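Local coordinates for protein glucose dehydrogenase (Serratia sp. FS14, PDB 7CDY) that belongs to the glucose/sorbosone dehydrogenase family of beta-propeller proteins and binds a calcium ion, at residues A[83-94]-A[111-121]; A[312-321]-A[332-342]. All coordinates share one frame; numbering follows the deposited sequence. Where two conformers were deposited one is given.

Contact 1: A[83-94]-A[111-121]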
loop_
_atom_site.group_PDB
_atom_site.type_symbol
_atom_site.label_atom_id
_atom_site.label_comp_id
_atom_site.label_asym_id
_atom_site.label_seq_id
_atom_site.Cartn_x
_atom_site.Cartn_y
_atom_site.Cartn_z
ATOM N N GLU A 83 8.834 -3.803 -11.975
ATOM C CA GLU A 83 9.139 -4.582 -13.161
ATOM C C GLU A 83 10.114 -3.814 -14.045
ATOM O O GLU A 83 9.852 -2.647 -14.374
ATOM C CB GLU A 83 7.852 -4.857 -13.939
ATOM C CG GLU A 83 8.066 -5.663 -15.214
ATOM C CD GLU A 83 6.822 -5.728 -16.076
ATOM O OE1 GLU A 83 6.360 -4.658 -16.518
ATOM O OE2 GLU A 83 6.290 -6.833 -16.301
ATOM N N PRO A 84 11.233 -4.417 -14.448
ATOM C CA PRO A 84 12.180 -3.720 -15.324
ATOM C C PRO A 84 11.579 -3.459 -16.691
ATOM O O PRO A 84 10.648 -4.123 -17.136
ATOM C CB PRO A 84 13.362 -4.692 -15.455
ATOM C CG PRO A 84 13.002 -5.903 -14.726
ATOM C CD PRO A 84 11.603 -5.816 -14.204
ATOM N N GLY A 85 12.146 -2.481 -17.366
ATOM C CA GLY A 85 11.705 -2.196 -18.711
ATOM C C GLY A 85 12.794 -1.649 -19.591
ATOM O O GLY A 85 13.983 -1.844 -19.323
ATOM N N GLU A 86 12.381 -0.951 -20.644
ATOM C CA GLU A 86 13.309 -0.373 -21.601
ATOM C C GLU A 86 14.143 0.721 -20.949
ATOM O O GLU A 86 13.713 1.390 -20.003
ATOM C CB GLU A 86 12.538 0.222 -22.778
ATOM N N GLY A 87 15.354 0.893 -21.467
ATOM C CA GLY A 87 16.227 1.961 -21.026
ATOM C C GLY A 87 16.730 1.842 -19.608
ATOM O O GLY A 87 17.264 2.818 -19.079
ATOM N N GLY A 88 16.588 0.679 -18.978
ATOM C CA GLY A 88 16.996 0.543 -17.596
ATOM C C GLY A 88 16.142 1.327 -16.623
ATOM O O GLY A 88 16.635 1.736 -15.567
ATOM N N LYS A 89 14.881 1.576 -16.967
ATOM C CA LYS A 89 13.916 2.173 -16.056
ATOM C C LYS A 89 12.851 1.139 -15.728
ATOM O O LYS A 89 12.494 0.305 -16.565
ATOM C CB LYS A 89 13.223 3.382 -16.687
ATOM C CG LYS A 89 14.166 4.437 -17.233
ATOM C CD LYS A 89 14.993 5.051 -16.122
ATOM C CE LYS A 89 15.878 6.169 -16.652
ATOM N NZ LYS A 89 17.123 6.331 -15.852
ATOM N N ALA A 90 12.325 1.219 -14.516
ATOM C CA ALA A 90 11.327 0.283 -14.030
ATOM C C ALA A 90 10.021 1.006 -13.722
ATOM O O ALA A 90 9.966 2.236 -13.611
ATOM C CB ALA A 90 11.824 -0.427 -12.767
ATOM N N GLY A 91 8.956 0.218 -13.574
ATOM C CA GLY A 91 7.679 0.739 -13.138
ATOM C C GLY A 91 6.897 -0.357 -12.456
ATOM O O GLY A 91 7.243 -1.536 -12.532
ATOM N N THR A 92 5.827 0.041 -11.783
ATOM C CA THR A 92 5.008 -0.922 -11.066
ATOM C C THR A 92 4.161 -1.747 -12.031
ATOM O O THR A 92 3.696 -1.250 -13.062
ATOM C CB THR A 92 4.125 -0.169 -10.082
ATOM O OG1 THR A 92 4.986 0.609 -9.247
ATOM C CG2 THR A 92 3.303 -1.120 -9.219
ATOM N N ALA A 93 3.980 -3.028 -11.704
ATOM C CA ALA A 93 3.095 -3.910 -12.449
ATOM C C ALA A 93 2.234 -4.684 -11.465
ATOM O O ALA A 93 2.609 -4.866 -10.298
ATOM C CB ALA A 93 3.895 -4.896 -13.303
ATOM N N VAL A 94 1.061 -5.107 -11.933
ATOM C CA VAL A 94 0.114 -5.870 -11.130
ATOM C C VAL A 94 -0.337 -7.061 -11.963
ATOM O O VAL A 94 -0.641 -6.909 -13.158
ATOM C CB VAL A 94 -1.090 -5.000 -10.711
ATOM C CG1 VAL A 94 -2.105 -5.813 -9.908
ATOM C CG2 VAL A 94 -0.617 -3.779 -9.909
ATOM N N VAL A 111 0.568 -10.643 -15.893
ATOM C CA VAL A 111 0.377 -9.223 -15.624
ATOM C C VAL A 111 -0.913 -8.742 -16.274
ATOM O O VAL A 111 -1.223 -9.081 -17.427
ATOM C CB VAL A 111 1.593 -8.445 -16.151
ATOM C CG1 VAL A 111 1.330 -6.935 -16.177
ATOM C CG2 VAL A 111 2.822 -8.766 -15.311
ATOM N N ILE A 112 -1.673 -7.937 -15.540
ATOM C CA ILE A 112 -2.915 -7.349 -16.032
ATOM C C ILE A 112 -2.853 -5.834 -16.129
ATOM O O ILE A 112 -3.770 -5.227 -16.705
ATOM C CB ILE A 112 -4.135 -7.777 -15.186
ATOM C CG1 ILE A 112 -4.044 -7.192 -13.768
ATOM C CG2 ILE A 112 -4.265 -9.305 -15.166
ATOM C CD1 ILE A 112 -5.315 -7.355 -12.941
ATOM N N PHE A 113 -1.837 -5.198 -15.552
ATOM C CA PHE A 113 -1.720 -3.746 -15.561
ATOM C C PHE A 113 -0.257 -3.378 -15.378
ATOM O O PHE A 113 0.431 -3.958 -14.527
ATOM C CB PHE A 113 -2.556 -3.109 -14.444
ATOM C CG PHE A 113 -2.241 -1.651 -14.231
ATOM C CD1 PHE A 113 -2.797 -0.684 -15.059
ATOM C CD2 PHE A 113 -1.345 -1.253 -13.243
ATOM C CE1 PHE A 113 -2.480 0.659 -14.904
ATOM C CE2 PHE A 113 -1.028 0.088 -13.080
ATOM C CZ PHE A 113 -1.606 1.040 -13.904
ATOM N N ARG A 114 0.191 -2.375 -16.131
ATOM C CA ARG A 114 1.547 -1.860 -16.013
ATOM C C ARG A 114 1.501 -0.350 -15.937
ATOM O O ARG A 114 0.842 0.300 -16.754
ATOM C CB ARG A 114 2.375 -2.205 -17.247
ATOM C CG ARG A 114 2.703 -3.638 -17.381
ATOM C CD ARG A 114 3.743 -3.829 -18.462
ATOM N NE ARG A 114 4.332 -5.140 -18.303
ATOM C CZ ARG A 114 3.797 -6.256 -18.780
ATOM N NH1 ARG A 114 2.662 -6.209 -19.477
ATOM N NH2 ARG A 114 4.390 -7.414 -18.566
ATOM N N GLN A 115 2.213 0.206 -14.970
ATOM C CA GLN A 115 2.485 1.628 -14.979
ATOM C C GLN A 115 3.290 1.975 -16.226
ATOM O O GLN A 115 4.308 1.337 -16.524
ATOM C CB GLN A 115 3.300 1.947 -13.733
ATOM C CG GLN A 115 3.649 3.404 -13.572
ATOM C CD GLN A 115 4.325 3.695 -12.245
ATOM O OE1 GLN A 115 5.268 3.005 -11.836
ATOM N NE2 GLN A 115 3.836 4.714 -11.560
ATOM N N GLN A 116 2.841 2.997 -16.954
ATOM C CA GLN A 116 3.551 3.494 -18.113
ATOM C C GLN A 116 3.503 5.014 -18.088
ATOM O O GLN A 116 2.488 5.596 -17.680
ATOM C CB GLN A 116 2.909 3.008 -19.415
ATOM C CG GLN A 116 2.995 1.512 -19.625
ATOM C CD GLN A 116 4.407 1.023 -19.900
ATOM O OE1 GLN A 116 5.364 1.796 -19.921
ATOM N NE2 GLN A 116 4.540 -0.277 -20.117
ATOM N N PRO A 117 4.581 5.685 -18.505
ATOM C CA PRO A 117 5.869 5.087 -18.862
ATOM C C PRO A 117 6.574 4.535 -17.625
ATOM O O PRO A 117 6.131 4.764 -16.499
ATOM C CB PRO A 117 6.653 6.276 -19.436
ATOM C CG PRO A 117 6.053 7.477 -18.757
ATOM C CD PRO A 117 4.593 7.152 -18.629
ATOM N N LYS A 118 7.641 3.776 -17.831
ATOM C CA LYS A 118 8.486 3.331 -16.731
ATOM C C LYS A 118 9.569 4.381 -16.510
ATOM O O LYS A 118 10.384 4.629 -17.406
ATOM C CB LYS A 118 9.111 1.974 -17.060
ATOM C CG LYS A 118 8.136 0.807 -17.126
ATOM C CD LYS A 118 8.854 -0.455 -17.605
ATOM C CE LYS A 118 7.928 -1.660 -17.679
ATOM N NZ LYS A 118 7.609 -2.170 -16.312
ATOM N N LEU A 119 9.579 5.011 -15.324
ATOM C CA LEU A 119 10.512 6.097 -15.064
ATOM C C LEU A 119 11.365 5.913 -13.818
ATOM O O LEU A 119 12.190 6.785 -13.526
ATOM C CB LEU A 119 9.770 7.436 -14.946
ATOM C CG LEU A 119 8.987 7.879 -16.186
ATOM C CD1 LEU A 119 8.195 9.148 -15.900
ATOM C CD2 LEU A 119 9.911 8.100 -17.377
ATOM N N SER A 120 11.191 4.831 -13.067
ATOM C CA SER A 120 11.899 4.674 -11.808
ATOM C C SER A 120 13.280 4.062 -11.998
ATOM O O SER A 120 13.487 3.201 -12.858
ATOM C CB SER A 120 11.103 3.772 -10.859
ATOM O OG SER A 120 11.738 3.680 -9.599
ATOM N N VAL A 121 14.219 4.493 -11.155
ATOM C CA VAL A 121 15.501 3.821 -10.982
ATOM C C VAL A 121 15.640 3.258 -9.574
ATOM O O VAL A 121 16.756 3.006 -9.102
ATOM C CB VAL A 121 16.699 4.704 -11.383
ATOM C CG1 VAL A 121 16.578 5.118 -12.842
ATOM C CG2 VAL A 121 16.789 5.921 -10.480
HETATM O O HOH W 1 5.520 -0.758 -15.212
#
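Val94 and Phe113 pair as antiparallel neighbours in a sheet of this beta-propeller, and their side chains form the tightly packed end of the contact. Val94 CG2 meets the edge of the Phe113 ring, 4.2 Å from Phe113 CD2, and Ile139 touches both residues from the next sheet; such apolar groups suit this buried face. A classic beta bulge sets the strands here, Ile112 N and Phe113 N both donating to Val94 O. Farther along, Gln115 pairs with Thr92 twice: its N donates to Thr92 O, and its extended side chain, CG anti to the backbone N (chi1 -179°), puts Gln115 OE1 3.0 Å from Thr92 N in place of a backbone carbonyl. Asn144 also donates to that oxygen, which helps fix the amide.

The other face is polar and more open to solvent. There Arg114 grips the Glu83 carboxylate side-on, the planes only 12° apart, with Arg114 NE 2.7 Å from Glu83 OE1 and NH2 bonded to OE2. Val111 CG1 lies over the guanidinium centre. The long chain of Lys118 runs past Gly85 and still ends in a charge. Lys118 NZ takes the anti lone pair of Glu83 OE1 at 2.8 Å and reaches Glu83 O from above its carbonyl plane.

Contact 2: A[312-321]-A[332-342]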
loop_
_atom_site.group_PDB
_atom_site.type_symbol
_atom_site.label_atom_id
_atom_site.label_comp_id
_atom_site.label_asym_id
_atom_site.label_seq_id
_atom_site.Cartn_x
_atom_site.Cartn_y
_atom_site.Cartn_z
ATOM N N LEU A 312 4.341 1.135 20.432
ATOM C CA LEU A 312 5.562 0.368 20.051
ATOM C C LEU A 312 6.789 1.257 19.848
ATOM O O LEU A 312 7.743 0.795 19.342
ATOM C CB LEU A 312 5.317 -0.456 18.778
ATOM C CG LEU A 312 4.048 -1.297 18.708
ATOM C CD1 LEU A 312 4.035 -2.152 17.452
ATOM C CD2 LEU A 312 3.877 -2.168 19.929
ATOM N N GLY A 313 6.779 2.460 20.411
ATOM C CA GLY A 313 7.911 3.401 20.259
ATOM C C GLY A 313 9.205 2.983 20.954
ATOM O O GLY A 313 10.182 3.587 20.673
ATOM N N ASP A 314 9.172 2.026 21.851
ATOM C CA ASP A 314 10.380 1.540 22.557
ATOM C C ASP A 314 10.900 0.249 21.909
ATOM O O ASP A 314 11.949 -0.206 22.323
ATOM C CB ASP A 314 9.967 1.154 23.971
ATOM C CG ASP A 314 9.007 -0.022 23.912
ATOM O OD1 ASP A 314 7.976 0.105 23.290
ATOM O OD2 ASP A 314 9.347 -1.061 24.438
ATOM N N ARG A 315 10.331 -0.182 20.789
ATOM C CA ARG A 315 10.787 -1.452 20.235
ATOM C C ARG A 315 11.851 -1.306 19.155
ATOM O O ARG A 315 12.588 -2.269 18.897
ATOM C CB ARG A 315 9.598 -2.274 19.737
ATOM C CG ARG A 315 8.706 -2.744 20.882
ATOM C CD ARG A 315 7.513 -3.530 20.381
ATOM N NE ARG A 315 7.926 -4.561 19.440
ATOM C CZ ARG A 315 8.265 -5.799 19.782
ATOM N NH1 ARG A 315 8.218 -6.182 21.056
ATOM N NH2 ARG A 315 8.644 -6.657 18.849
ATOM N N GLY A 316 11.962 -0.142 18.525
ATOM C CA GLY A 316 13.035 0.068 17.574
ATOM C C GLY A 316 12.855 -0.614 16.237
ATOM O O GLY A 316 13.843 -0.803 15.524
ATOM N N GLU A 317 11.623 -0.961 15.862
ATOM C CA GLU A 317 11.343 -1.653 14.610
ATOM C C GLU A 317 10.599 -0.739 13.641
ATOM O O GLU A 317 9.637 -0.062 14.019
ATOM C CB GLU A 317 10.549 -2.929 14.887
ATOM C CG GLU A 317 11.365 -3.939 15.694
ATOM C CD GLU A 317 10.576 -5.137 16.200
ATOM O OE1 GLU A 317 11.165 -6.240 16.250
ATOM O OE2 GLU A 317 9.400 -4.995 16.571
ATOM N N ARG A 318 11.059 -0.729 12.390
ATOM C CA ARG A 318 10.395 -0.010 11.309
ATOM C C ARG A 318 9.140 -0.771 10.904
ATOM O O ARG A 318 9.229 -1.919 10.459
ATOM C CB ARG A 318 11.349 0.062 10.123
ATOM C CG ARG A 318 12.615 0.863 10.420
ATOM C CD ARG A 318 13.703 0.596 9.388
ATOM N NE ARG A 318 13.214 0.643 8.009
ATOM C CZ ARG A 318 13.052 1.763 7.310
ATOM N NH1 ARG A 318 13.328 2.941 7.857
ATOM N NH2 ARG A 318 12.605 1.708 6.062
ATOM N N ILE A 319 7.970 -0.160 11.054
ATOM C CA ILE A 319 6.710 -0.861 10.797
ATOM C C ILE A 319 6.299 -0.634 9.344
ATOM O O ILE A 319 5.968 0.487 8.950
ATOM C CB ILE A 319 5.607 -0.461 11.784
ATOM C CG1 ILE A 319 6.055 -0.697 13.237
ATOM C CG2 ILE A 319 4.323 -1.237 11.483
ATOM C CD1 ILE A 319 6.623 -2.086 13.508
ATOM N N ARG A 320 6.334 -1.706 8.554
ATOM C CA ARG A 320 6.118 -1.660 7.115
ATOM C C ARG A 320 4.693 -2.010 6.708
ATOM O O ARG A 320 4.183 -1.481 5.705
ATOM C CB ARG A 320 7.089 -2.647 6.450
ATOM C CG ARG A 320 6.790 -3.058 5.004
ATOM C CD ARG A 320 7.014 -1.944 3.984
ATOM N NE ARG A 320 8.420 -1.587 3.820
ATOM C CZ ARG A 320 8.838 -0.490 3.194
ATOM N NH1 ARG A 320 7.964 0.363 2.675
ATOM N NH2 ARG A 320 10.134 -0.233 3.101
ATOM N N GLU A 321 4.036 -2.894 7.452
ATOM C CA GLU A 321 2.740 -3.432 7.052
ATOM C C GLU A 321 1.867 -3.567 8.284
ATOM O O GLU A 321 2.368 -3.881 9.370
ATOM C CB GLU A 321 2.914 -4.826 6.412
ATOM C CG GLU A 321 1.602 -5.569 6.057
ATOM C CD GLU A 321 0.875 -4.951 4.868
ATOM O OE1 GLU A 321 0.607 -3.731 4.884
ATOM O OE2 GLU A 321 0.555 -5.683 3.904
ATOM N N LEU A 332 1.645 -7.204 11.983
ATOM C CA LEU A 332 2.606 -6.253 11.447
ATOM C C LEU A 332 3.792 -6.983 10.841
ATOM O O LEU A 332 4.129 -8.102 11.251
ATOM C CB LEU A 332 3.167 -5.339 12.552
ATOM C CG LEU A 332 2.209 -4.644 13.517
ATOM C CD1 LEU A 332 2.971 -3.664 14.408
ATOM C CD2 LEU A 332 1.074 -3.950 12.808
ATOM N N LEU A 333 4.444 -6.325 9.873
ATOM C CA LEU A 333 5.757 -6.729 9.390
ATOM C C LEU A 333 6.752 -5.617 9.663
ATOM O O LEU A 333 6.412 -4.434 9.557
ATOM C CB LEU A 333 5.758 -6.981 7.880
ATOM C CG LEU A 333 4.829 -8.090 7.385
ATOM C CD1 LEU A 333 4.730 -8.102 5.852
ATOM C CD2 LEU A 333 5.269 -9.447 7.909
ATOM N N THR A 334 7.981 -5.990 10.010
ATOM C CA THR A 334 9.037 -5.015 10.258
ATOM C C THR A 334 10.027 -5.000 9.104
ATOM O O THR A 334 10.377 -6.052 8.560
ATOM C CB THR A 334 9.754 -5.233 11.600
ATOM O OG1 THR A 334 10.598 -6.393 11.526
ATOM C CG2 THR A 334 8.752 -5.404 12.715
ATOM N N ASP A 335 10.466 -3.799 8.723
ATOM C CA ASP A 335 11.300 -3.615 7.530
ATOM C C ASP A 335 12.773 -3.619 7.918
ATOM O O ASP A 335 13.405 -2.579 8.107
ATOM C CB ASP A 335 10.946 -2.327 6.799
ATOM C CG ASP A 335 11.849 -2.080 5.594
ATOM O OD1 ASP A 335 12.313 -3.078 4.996
ATOM O OD2 ASP A 335 12.116 -0.904 5.261
ATOM N N GLU A 336 13.330 -4.821 8.002
ATOM C CA GLU A 336 14.744 -5.002 8.297
ATOM C C GLU A 336 15.203 -6.303 7.664
ATOM O O GLU A 336 14.394 -7.098 7.177
ATOM C CB GLU A 336 15.009 -5.018 9.803
ATOM C CG GLU A 336 14.177 -6.037 10.524
ATOM C CD GLU A 336 14.223 -5.903 12.031
ATOM O OE1 GLU A 336 15.336 -5.943 12.602
ATOM O OE2 GLU A 336 13.141 -5.769 12.645
ATOM N N ARG A 337 16.522 -6.511 7.668
ATOM C CA ARG A 337 17.090 -7.744 7.127
ATOM C C ARG A 337 16.585 -8.968 7.885
ATOM O O ARG A 337 16.217 -9.984 7.279
ATOM C CB ARG A 337 18.614 -7.669 7.188
ATOM C CG ARG A 337 19.325 -8.573 6.214
ATOM C CD ARG A 337 20.817 -8.497 6.414
ATOM N NE ARG A 337 21.505 -8.002 5.241
ATOM C CZ ARG A 337 22.797 -7.688 5.200
ATOM N NH1 ARG A 337 23.356 -7.243 4.079
ATOM N NH2 ARG A 337 23.540 -7.833 6.295
ATOM N N ASP A 338 16.581 -8.894 9.215
ATOM C CA ASP A 338 15.945 -9.907 10.060
ATOM C C ASP A 338 14.530 -9.441 10.403
ATOM O O ASP A 338 14.192 -9.118 11.542
ATOM C CB ASP A 338 16.789 -10.163 11.311
ATOM C CG ASP A 338 16.230 -11.276 12.183
ATOM O OD1 ASP A 338 15.452 -12.116 11.685
ATOM O OD2 ASP A 338 16.565 -11.304 13.388
ATOM N N GLY A 339 13.698 -9.399 9.363
ATOM C CA GLY A 339 12.355 -8.878 9.516
ATOM C C GLY A 339 11.463 -9.827 10.286
ATOM O O GLY A 339 11.645 -11.046 10.265
ATOM N N LYS A 340 10.468 -9.249 10.952
ATOM C CA LYS A 340 9.601 -9.974 11.869
ATOM C C LYS A 340 8.137 -9.870 11.453
ATOM O O LYS A 340 7.696 -8.856 10.893
ATOM C CB LYS A 340 9.723 -9.413 13.299
ATOM C CG LYS A 340 11.154 -9.228 13.821
ATOM C CD LYS A 340 11.940 -10.523 13.866
ATOM C CE LYS A 340 13.173 -10.395 14.774
ATOM N NZ LYS A 340 14.110 -9.349 14.273
ATOM N N LEU A 341 7.385 -10.928 11.764
ATOM C CA LEU A 341 5.930 -10.912 11.781
ATOM C C LEU A 341 5.498 -10.799 13.238
ATOM O O LEU A 341 5.887 -11.633 14.067
ATOM C CB LEU A 341 5.389 -12.210 11.174
ATOM C CG LEU A 341 3.882 -12.459 11.272
ATOM C CD1 LEU A 341 3.101 -11.472 10.412
ATOM C CD2 LEU A 341 3.582 -13.902 10.852
ATOM N N LEU A 342 4.713 -9.771 13.555
ATOM C CA LEU A 342 4.279 -9.496 14.920
ATOM C C LEU A 342 2.765 -9.566 15.027
ATOM O O LEU A 342 2.043 -9.107 14.133
ATOM C CB LEU A 342 4.698 -8.089 15.356
ATOM C CG LEU A 342 6.181 -7.750 15.239
ATOM C CD1 LEU A 342 6.421 -6.302 15.642
ATOM C CD2 LEU A 342 7.033 -8.699 16.077
HETATM O O HOH W 2 10.144 -3.829 3.365
#
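Asp335 OD2 is the meeting point of two arginines. Arg318 NH2 donates to Asp335 OD2 at 2.8 Å, with the oxygen exactly in the guanidinium plane and the N-H nearly straight at 167°. Arg320 NH2 comes from above the carboxylate plane, 3.0 Å from Asp335 OD2. Two arginines can share one oxygen because they use different directions, and the paired positive charge would be expected to favour an ionised aspartate. With chi1 at 177°, CG is turned as far as possible from the Asp335 nitrogen, which lays the carboxylate alongside Arg318, pointing the same way. The other oxygen, OD1, is hydrogen-bonded to His13.

Backbone bonds position this cluster: Asp335 N donates to Arg318 O, and Arg320 N to Leu333 O. Alternation along the strand puts Arg318 and Arg320 on the Asp335 side. Arg320 and Glu321 both face Leu333 in a classic beta bulge, which shifts the register by one so that Glu321 pairs with Leu333.

On the apolar side, Leu312 CD1 and Leu332 CD1 meet tip to tip at 3.6 Å, and Ile319 CG2 lies 4.0 Å from that same Leu332 CD1. Beyond them Thr334 CG2 packs on Glu317 CB, 3.8 Å away, while Thr334 OG1 donates to Glu336 OE2 and accepts from Lys340 N, linking the turn to the returning strand. Arg315 NH2 donates to Glu317 OE2, and that oxygen also lies against Leu342 CD1. Together these contacts join the hairpin of strands 319-324 and 330-334 to strand 339-345 in an antiparallel, bulged beta-sheet blade of the propeller.

From the N terminus, strand 3-19 comes first, and it later pairs with strand 339-345. Contact 1 follows, where 111-121 returns to 83-94 after 16 intervening residues and closes a local loop in the sheet that includes strands 76-84, 90-99 and 109-114. The chain then passes through three further antiparallel sheets before contact 2, where 332-342 folds back on 312-321 across ten residues. The two contacts are in series, neither nested nor crossed. Their centres lie 28 Å apart and their nearest atoms about 12 Å apart, so each ties up a separate sheet. Contact 2 lies in the sheet where N-terminal strand 3-19 pairs with C-terminal strand 339-345, which closes the propeller ring.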